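Local structure of serine-threonine phosphatase 2C (Toxoplasma gondii, 2I44) at residues F22-R33 with A310-K321. The protein is probably a metal-dependent protein phosphatase that removes phosphate from serine and threonine side chains and carries calcium ions at its metal site. Sequence-based numbering, arbitrary orientation.
With CA (calcium ion), chain D.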
loop_
_atom_site.group_PDB
_atom_site.type_symbol
_atom_site.label_atom_id
_atom_site.label_comp_id
_atom_site.label_asym_id
_atom_site.label_seq_id
_atom_site.Cartn_x
_atom_site.Cartn_y
_atom_site.Cartn_z
ATOM N N PHE A 22 5.690 2.427 -18.665
ATOM C CA PHE A 22 5.338 1.149 -18.048
ATOM C C PHE A 22 4.003 0.620 -18.534
ATOM O O PHE A 22 3.190 1.368 -19.072
ATOM C CB PHE A 22 5.234 1.345 -16.539
ATOM C CG PHE A 22 4.157 2.318 -16.151
ATOM C CD1 PHE A 22 2.845 1.887 -15.928
ATOM C CD2 PHE A 22 4.435 3.679 -16.078
ATOM C CE1 PHE A 22 1.831 2.800 -15.642
ATOM C CE2 PHE A 22 3.424 4.602 -15.792
ATOM C CZ PHE A 22 2.121 4.161 -15.574
ATOM N N ASP A 23 3.777 -0.673 -18.325
ATOM C CA ASP A 23 2.506 -1.292 -18.676
ATOM C C ASP A 23 1.895 -1.682 -17.334
ATOM O O ASP A 23 2.607 -2.116 -16.423
ATOM C CB ASP A 23 2.712 -2.531 -19.545
ATOM C CG ASP A 23 3.464 -2.223 -20.823
ATOM O OD1 ASP A 23 3.264 -1.118 -21.373
ATOM O OD2 ASP A 23 4.251 -3.085 -21.279
ATOM N N ALA A 24 0.589 -1.514 -17.194
ATOM C CA ALA A 24 -0.041 -1.839 -15.930
ATOM C C ALA A 24 -1.327 -2.618 -16.071
ATOM O O ALA A 24 -2.002 -2.566 -17.100
ATOM C CB ALA A 24 -0.292 -0.565 -15.137
ATOM N N ALA A 25 -1.653 -3.345 -15.012
ATOM C CA ALA A 25 -2.862 -4.148 -14.958
ATOM C C ALA A 25 -3.307 -4.171 -13.507
ATOM O O ALA A 25 -2.475 -4.135 -12.599
ATOM C CB ALA A 25 -2.581 -5.560 -15.443
ATOM N N ILE A 26 -4.614 -4.210 -13.284
ATOM C CA ILE A 26 -5.137 -4.241 -11.925
ATOM C C ILE A 26 -6.333 -5.168 -11.903
ATOM O O ILE A 26 -7.223 -5.048 -12.739
ATOM C CB ILE A 26 -5.615 -2.845 -11.457
ATOM C CG1 ILE A 26 -4.543 -1.789 -11.737
ATOM C CG2 ILE A 26 -5.925 -2.874 -9.963
ATOM C CD1 ILE A 26 -5.015 -0.372 -11.466
ATOM N N PHE A 27 -6.354 -6.087 -10.946
ATOM C CA PHE A 27 -7.464 -7.020 -10.816
ATOM C C PHE A 27 -7.770 -7.232 -9.342
ATOM O O PHE A 27 -6.866 -7.275 -8.513
ATOM C CB PHE A 27 -7.128 -8.365 -11.460
ATOM C CG PHE A 27 -8.328 -9.248 -11.670
ATOM C CD1 PHE A 27 -9.160 -9.060 -12.772
ATOM C CD2 PHE A 27 -8.649 -10.243 -10.751
ATOM C CE1 PHE A 27 -10.299 -9.852 -12.960
ATOM C CE2 PHE A 27 -9.788 -11.044 -10.928
ATOM C CZ PHE A 27 -10.612 -10.845 -12.035
ATOM N N THR A 28 -9.049 -7.367 -9.020
ATOM C CA THR A 28 -9.465 -7.576 -7.644
ATOM C C THR A 28 -10.587 -8.605 -7.588
ATOM O O THR A 28 -11.275 -8.842 -8.576
ATOM C CB THR A 28 -9.958 -6.252 -7.005
ATOM O OG1 THR A 28 -10.198 -6.455 -5.608
ATOM C CG2 THR A 28 -11.251 -5.771 -7.681
ATOM N N ASP A 29 -10.768 -9.218 -6.426
ATOM C CA ASP A 29 -11.819 -10.207 -6.250
ATOM C C ASP A 29 -12.229 -10.211 -4.790
ATOM O O ASP A 29 -11.392 -10.062 -3.905
ATOM C CB ASP A 29 -11.327 -11.595 -6.672
ATOM C CG ASP A 29 -12.465 -12.584 -6.845
ATOM O OD1 ASP A 29 -13.131 -12.915 -5.843
ATOM O OD2 ASP A 29 -12.698 -13.022 -7.991
ATOM N N ILE A 30 -13.524 -10.373 -4.543
ATOM C CA ILE A 30 -14.045 -10.374 -3.183
ATOM C C ILE A 30 -13.669 -11.640 -2.424
ATOM O O ILE A 30 -13.632 -11.648 -1.193
ATOM C CB ILE A 30 -15.591 -10.211 -3.172
ATOM C CG1 ILE A 30 -16.064 -9.907 -1.749
ATOM C CG2 ILE A 30 -16.267 -11.478 -3.710
ATOM C CD1 ILE A 30 -17.493 -9.428 -1.671
ATOM N N GLY A 31 -13.375 -12.703 -3.158
ATOM C CA GLY A 31 -13.018 -13.948 -2.509
ATOM C C GLY A 31 -14.213 -14.482 -1.745
ATOM O O GLY A 31 -15.344 -14.422 -2.228
ATOM N N GLY A 32 -13.976 -14.978 -0.537
ATOM C CA GLY A 32 -15.065 -15.523 0.250
ATOM C C GLY A 32 -15.569 -14.633 1.367
ATOM O O GLY A 32 -16.321 -15.089 2.226
ATOM N N ARG A 33 -15.169 -13.364 1.362
ATOM C CA ARG A 33 -15.597 -12.434 2.403
ATOM C C ARG A 33 -16.992 -11.880 2.090
ATOM O O ARG A 33 -17.431 -11.900 0.941
ATOM C CB ARG A 33 -14.588 -11.286 2.523
ATOM C CG ARG A 33 -13.126 -11.729 2.483
ATOM C CD ARG A 33 -12.734 -12.664 3.626
ATOM N NE ARG A 33 -12.211 -11.953 4.789
ATOM C CZ ARG A 33 -12.966 -11.381 5.721
ATOM N NH1 ARG A 33 -14.285 -11.439 5.631
ATOM N NH2 ARG A 33 -12.404 -10.750 6.745
ATOM N N ALA A 310 -11.188 -17.755 0.812
ATOM C CA ALA A 310 -10.248 -16.712 0.399
ATOM C C ALA A 310 -10.585 -15.304 0.893
ATOM O O ALA A 310 -11.750 -14.921 1.003
ATOM C CB ALA A 310 -10.123 -16.709 -1.130
ATOM N N ASP A 311 -9.544 -14.536 1.191
ATOM C CA ASP A 311 -9.705 -13.161 1.646
ATOM C C ASP A 311 -9.912 -12.275 0.416
ATOM O O ASP A 311 -9.819 -12.765 -0.708
ATOM C CB ASP A 311 -8.438 -12.734 2.391
ATOM C CG ASP A 311 -8.502 -11.303 2.885
ATOM O OD1 ASP A 311 -9.624 -10.793 3.102
ATOM O OD2 ASP A 311 -7.429 -10.690 3.069
ATOM N N ASN A 312 -10.209 -10.989 0.605
ATOM C CA ASN A 312 -10.329 -10.114 -0.562
ATOM C C ASN A 312 -8.915 -10.186 -1.148
ATOM O O ASN A 312 -7.938 -10.265 -0.393
ATOM C CB ASN A 312 -10.599 -8.647 -0.179
ATOM C CG ASN A 312 -11.986 -8.411 0.387
ATOM O OD1 ASN A 312 -12.934 -9.145 0.102
ATOM N ND2 ASN A 312 -12.116 -7.353 1.174
ATOM N N ILE A 313 -8.799 -10.160 -2.472
ATOM C CA ILE A 313 -7.497 -10.222 -3.122
ATOM C C ILE A 313 -7.415 -9.145 -4.188
ATOM O O ILE A 313 -8.297 -9.030 -5.035
ATOM C CB ILE A 313 -7.251 -11.587 -3.808
ATOM C CG1 ILE A 313 -7.581 -12.733 -2.851
ATOM C CG2 ILE A 313 -5.789 -11.687 -4.244
ATOM C CD1 ILE A 313 -7.496 -14.110 -3.490
ATOM N N THR A 314 -6.350 -8.357 -4.136
ATOM C CA THR A 314 -6.132 -7.293 -5.100
ATOM C C THR A 314 -4.674 -7.286 -5.517
ATOM O O THR A 314 -3.772 -7.342 -4.674
ATOM C CB THR A 314 -6.496 -5.919 -4.506
ATOM O OG1 THR A 314 -7.908 -5.868 -4.274
ATOM C CG2 THR A 314 -6.104 -4.789 -5.450
ATOM N N ALA A 315 -4.450 -7.220 -6.823
ATOM C CA ALA A 315 -3.100 -7.195 -7.357
ATOM C C ALA A 315 -2.987 -6.135 -8.452
ATOM O O ALA A 315 -3.867 -5.999 -9.296
ATOM C CB ALA A 315 -2.727 -8.567 -7.909
HETATM N N MSE A 316 -1.906 -5.369 -8.403
HETATM C CA MSE A 316 -1.642 -4.329 -9.382
HETATM C C MSE A 316 -0.236 -4.637 -9.879
HETATM O O MSE A 316 0.712 -4.633 -9.097
HETATM C CB MSE A 316 -1.681 -2.942 -8.715
HETATM C CG MSE A 316 -1.459 -1.761 -9.665
HETATM SE SE MSE A 316 -1.459 -0.024 -8.758
HETATM C CE MSE A 316 -3.366 0.243 -8.650
ATOM N N THR A 317 -0.110 -4.934 -11.169
ATOM C CA THR A 317 1.182 -5.253 -11.762
ATOM C C THR A 317 1.706 -4.117 -12.634
ATOM O O THR A 317 0.975 -3.557 -13.445
ATOM C CB THR A 317 1.097 -6.543 -12.616
ATOM O OG1 THR A 317 -0.021 -6.462 -13.511
ATOM C CG2 THR A 317 0.933 -7.764 -11.720
ATOM N N VAL A 318 2.980 -3.782 -12.457
ATOM C CA VAL A 318 3.604 -2.710 -13.220
ATOM C C VAL A 318 4.892 -3.222 -13.863
ATOM O O VAL A 318 5.818 -3.634 -13.171
ATOM C CB VAL A 318 3.942 -1.505 -12.308
ATOM C CG1 VAL A 318 4.549 -0.378 -13.131
ATOM C CG2 VAL A 318 2.685 -1.030 -11.582
ATOM N N PHE A 319 4.944 -3.205 -15.190
ATOM C CA PHE A 319 6.130 -3.668 -15.904
ATOM C C PHE A 319 6.860 -2.463 -16.480
ATOM O O PHE A 319 6.322 -1.742 -17.320
ATOM C CB PHE A 319 5.734 -4.632 -17.029
ATOM C CG PHE A 319 5.142 -5.929 -16.541
ATOM C CD1 PHE A 319 5.953 -7.038 -16.310
ATOM C CD2 PHE A 319 3.777 -6.032 -16.291
ATOM C CE1 PHE A 319 5.414 -8.229 -15.837
ATOM C CE2 PHE A 319 3.224 -7.223 -15.817
ATOM C CZ PHE A 319 4.042 -8.323 -15.589
ATOM N N PHE A 320 8.083 -2.248 -16.014
ATOM C CA PHE A 320 8.888 -1.129 -16.463
ATOM C C PHE A 320 9.327 -1.307 -17.915
ATOM O O PHE A 320 9.347 -2.418 -18.439
ATOM C CB PHE A 320 10.113 -0.994 -15.558
ATOM C CG PHE A 320 9.771 -0.791 -14.108
ATOM C CD1 PHE A 320 9.157 0.386 -13.680
ATOM C CD2 PHE A 320 10.043 -1.785 -13.171
ATOM C CE1 PHE A 320 8.819 0.573 -12.340
ATOM C CE2 PHE A 320 9.708 -1.609 -11.824
ATOM C CZ PHE A 320 9.093 -0.426 -11.409
ATOM N N LYS A 321 9.669 -0.200 -18.561
ATOM C CA LYS A 321 10.120 -0.236 -19.946
ATOM C C LYS A 321 11.304 0.701 -20.121
ATOM O O LYS A 321 11.557 1.496 -19.189
ATOM C CB LYS A 321 8.986 0.178 -20.887
ATOM C CG LYS A 321 7.896 -0.871 -21.020
ATOM C CD LYS A 321 6.840 -0.500 -22.053
ATOM C CE LYS A 321 5.939 0.623 -21.573
ATOM N NZ LYS A 321 4.801 0.825 -22.523
HETATM CA CA CA D . -6.826 -8.552 3.690
HETATM O O HOH W 1 -8.861 -8.258 4.113
HETATM O O HOH W 2 -7.066 -8.183 1.410
HETATM O O HOH W 3 -6.221 -8.508 5.524
#
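D23 and K321 meet at one end of an antiparallel strand pair that joins strand 22-29 to the last strand of the chain, 313-320, within the central beta-sandwich of the PP2C fold. The lysine chain turns back across the aspartate at about a right angle, bent at its third torsion (-72°), and its NZ reaches D23 OD1 at 2.7 Å on the syn side, lifted 29° out of the carboxylate plane. NZ is also bonded to the carbonyl of Y19, while D23 OD2 pairs with R285, so both charges have second partners. Beside this salt bridge F22 turns into the sandwich, where its CB and ring rest obliquely on V318 CG1 (3.9 Å from CB) and the ring meets F56 edge-to-face.

Through both N and O, D23, A25, F27 and D29 bond to F319, T317, A315 and I313 respectively, which holds the register. On the face turned to the second sheet, I26 and M316, a selenomethionine, lie side by side, as do T28 and T314, whose OG1 atoms are 2.7 Å apart; T314 OG1 is hydrogen-bonded to the D38 carboxylate.

Beyond the strands, a type II' turn from I30 to R33 brings G32 N to A310 O (2.7 Å). R33 approaches the metal site, its NE giving D311 OD1 a weak, bent hydrogen bond (3.3 Å, 124°) within a salt bridge. The other carboxylate oxygen, D311 OD2, binds calcium at 2.3 Å, alongside D60 and D266.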